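Local coordinates for putative YfrE protein (Vibrio parahaemolyticus RIMD 2210633, PDB 3BEE) that is of unknown function but, as a TPR-repeat fragment of a protein of the cytochrome c-type biogenesis family, probably mediates protein-protein contacts, at residues L30-A35 with S47-D52. Sequence-based numbering, arbitrary orientation.
Sequences LLLEQA and SLIAND. With EDO (1,2-ethanediol), chain D.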
loop_
_atom_site.group_PDB
_atom_site.type_symbol
_atom_site.label_atom_id
_atom_site.label_comp_id
_atom_site.label_asym_id
_atom_site.label_seq_id
_atom_site.Cartn_x
_atom_site.Cartn_y
_atom_site.Cartn_z
ATOM N N LEU A 30 -9.700 -2.609 7.617
ATOM C CA LEU A 30 -9.370 -3.586 8.654
ATOM C C LEU A 30 -8.413 -4.690 8.179
ATOM O O LEU A 30 -7.484 -5.029 8.892
ATOM C CB LEU A 30 -10.644 -4.190 9.292
ATOM C CG LEU A 30 -10.502 -5.120 10.513
ATOM C CD1 LEU A 30 -9.761 -4.458 11.726
ATOM C CD2 LEU A 30 -11.893 -5.642 10.965
ATOM N N LEU A 31 -8.654 -5.267 6.998
ATOM C CA LEU A 31 -7.739 -6.275 6.419
ATOM C C LEU A 31 -6.324 -5.737 6.263
ATOM O O LEU A 31 -5.364 -6.418 6.618
ATOM C CB LEU A 31 -8.244 -6.819 5.067
ATOM C CG LEU A 31 -9.396 -7.832 5.154
ATOM C CD1 LEU A 31 -10.131 -7.912 3.821
ATOM C CD2 LEU A 31 -8.924 -9.225 5.572
ATOM N N LEU A 32 -6.209 -4.496 5.784
ATOM C CA LEU A 32 -4.922 -3.797 5.709
ATOM C C LEU A 32 -4.306 -3.563 7.079
ATOM O O LEU A 32 -3.111 -3.819 7.264
ATOM C CB LEU A 32 -5.066 -2.466 4.975
ATOM C CG LEU A 32 -5.393 -2.565 3.490
ATOM C CD1 LEU A 32 -5.672 -1.158 2.973
ATOM C CD2 LEU A 32 -4.252 -3.207 2.697
ATOM N N GLU A 33 -5.103 -3.084 8.038
ATOM C CA GLU A 33 -4.607 -2.883 9.397
ATOM C C GLU A 33 -4.004 -4.152 9.954
ATOM O O GLU A 33 -2.997 -4.113 10.670
ATOM C CB GLU A 33 -5.727 -2.418 10.340
ATOM C CG GLU A 33 -6.013 -0.937 10.234
ATOM C CD GLU A 33 -7.185 -0.504 11.108
ATOM O OE1 GLU A 33 -7.587 -1.242 12.064
ATOM O OE2 GLU A 33 -7.702 0.608 10.828
ATOM N N GLN A 34 -4.657 -5.279 9.662
ATOM C CA GLN A 34 -4.219 -6.567 10.169
ATOM C C GLN A 34 -2.973 -7.076 9.492
ATOM O O GLN A 34 -2.122 -7.644 10.154
ATOM C CB GLN A 34 -5.352 -7.587 10.086
ATOM C CG GLN A 34 -6.454 -7.223 11.061
ATOM C CD GLN A 34 -5.939 -7.288 12.471
ATOM O OE1 GLN A 34 -5.801 -6.262 13.166
ATOM N NE2 GLN A 34 -5.618 -8.499 12.905
ATOM N N ALA A 35 -2.872 -6.884 8.175
ATOM C CA ALA A 35 -1.626 -7.130 7.466
ATOM C C ALA A 35 -0.467 -6.359 8.103
ATOM O O ALA A 35 0.601 -6.920 8.322
ATOM C CB ALA A 35 -1.763 -6.747 5.984
ATOM N N SER A 47 1.511 -0.688 -0.290
ATOM C CA SER A 47 1.364 -0.367 -1.678
ATOM C C SER A 47 -0.102 -0.061 -2.049
ATOM O O SER A 47 -0.374 0.915 -2.758
ATOM C CB SER A 47 1.997 -1.473 -2.536
ATOM O OG SER A 47 1.521 -1.369 -3.830
ATOM N N LEU A 48 -1.048 -0.843 -1.541
ATOM C CA LEU A 48 -2.470 -0.513 -1.748
ATOM C C LEU A 48 -2.831 0.861 -1.169
ATOM O O LEU A 48 -3.534 1.653 -1.798
ATOM C CB LEU A 48 -3.411 -1.596 -1.164
ATOM C CG LEU A 48 -4.914 -1.433 -1.466
ATOM C CD1 LEU A 48 -5.172 -1.477 -2.964
ATOM C CD2 LEU A 48 -5.824 -2.490 -0.777
ATOM N N ILE A 49 -2.376 1.117 0.050
ATOM C CA ILE A 49 -2.650 2.378 0.731
ATOM C C ILE A 49 -2.109 3.578 -0.072
ATOM O O ILE A 49 -2.840 4.580 -0.290
ATOM C CB ILE A 49 -2.079 2.345 2.180
ATOM C CG1 ILE A 49 -2.893 1.364 3.067
ATOM C CG2 ILE A 49 -2.026 3.776 2.807
ATOM C CD1 ILE A 49 -2.166 0.909 4.368
ATOM N N ALA A 50 -0.849 3.481 -0.502
ATOM C CA ALA A 50 -0.212 4.527 -1.356
ATOM C C ALA A 50 -0.959 4.718 -2.660
ATOM O O ALA A 50 -1.155 5.839 -3.089
ATOM C CB ALA A 50 1.253 4.170 -1.674
ATOM N N ASN A 51 -1.319 3.614 -3.317
ATOM C CA ASN A 51 -2.001 3.668 -4.592
ATOM C C ASN A 51 -3.341 4.316 -4.405
ATOM O O ASN A 51 -3.732 5.116 -5.220
ATOM C CB ASN A 51 -2.200 2.249 -5.186
ATOM C CG ASN A 51 -0.910 1.669 -5.740
ATOM O OD1 ASN A 51 0.079 2.378 -5.866
ATOM N ND2 ASN A 51 -0.922 0.371 -6.095
ATOM N N ASP A 52 -4.051 3.960 -3.332
ATOM C CA ASP A 52 -5.336 4.584 -3.047
ATOM C C ASP A 52 -5.232 6.116 -2.854
ATOM O O ASP A 52 -6.057 6.875 -3.374
ATOM C CB ASP A 52 -5.997 3.951 -1.811
ATOM C CG ASP A 52 -7.293 4.661 -1.424
ATOM O OD1 ASP A 52 -8.228 4.643 -2.243
ATOM O OD2 ASP A 52 -7.382 5.238 -0.307
HETATM C C1 EDO D . 0.493 4.311 -9.207
HETATM O O1 EDO D . -0.196 3.955 -7.988
HETATM C C2 EDO D . 1.885 4.860 -8.913
HETATM O O2 EDO D . 2.253 5.762 -9.963
#
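Leu32 reaches across from helix 26-38 with both of its methyls and meets two consecutive residues of helix 43-55, Leu48 and Ile49. The fork is shared out: CD2 of Leu32 lies 3.9 Å from CD2 of Leu48, while CD1 of Leu32 rests 3.8 Å from CG1 of Ile49 and also brushes that Leu48 methyl. The leucine pair crosses at about a right angle, methyl against methyl. Ile49 behaves differently, running back alongside Leu32 in the opposite direction so that Leu32 CD1 packs on the CG1 methylene of Ile49. Leu48 CG lies anti to the backbone N (chi1 -173°), and from there its CD2 meets both Leu32 methyls. The join is wholly apolar and modest in area, 144 Å² counting both sides, with the nearest CA atoms, those of Leu32 and Ile49, still 8.3 Å apart. Three residues after Leu48, Asn51 takes no part in this join: its OD1 accepts a 2.7 Å hydrogen bond from O1 of an ethanediol, probably a crystallisation additive. Asp52 is buried, but its OD1 is hydrogen-bonded to Tyr17 OH. Leu32 also packs on Met24, in a loop, and Leu48 on Tyr17 and Tyr18 of helix 6-18, while Ile49 touches Thr65 of helix 59-70; the contact thus joins two successive helices in the interior of an all-helical chain, consistent with a TPR-type array.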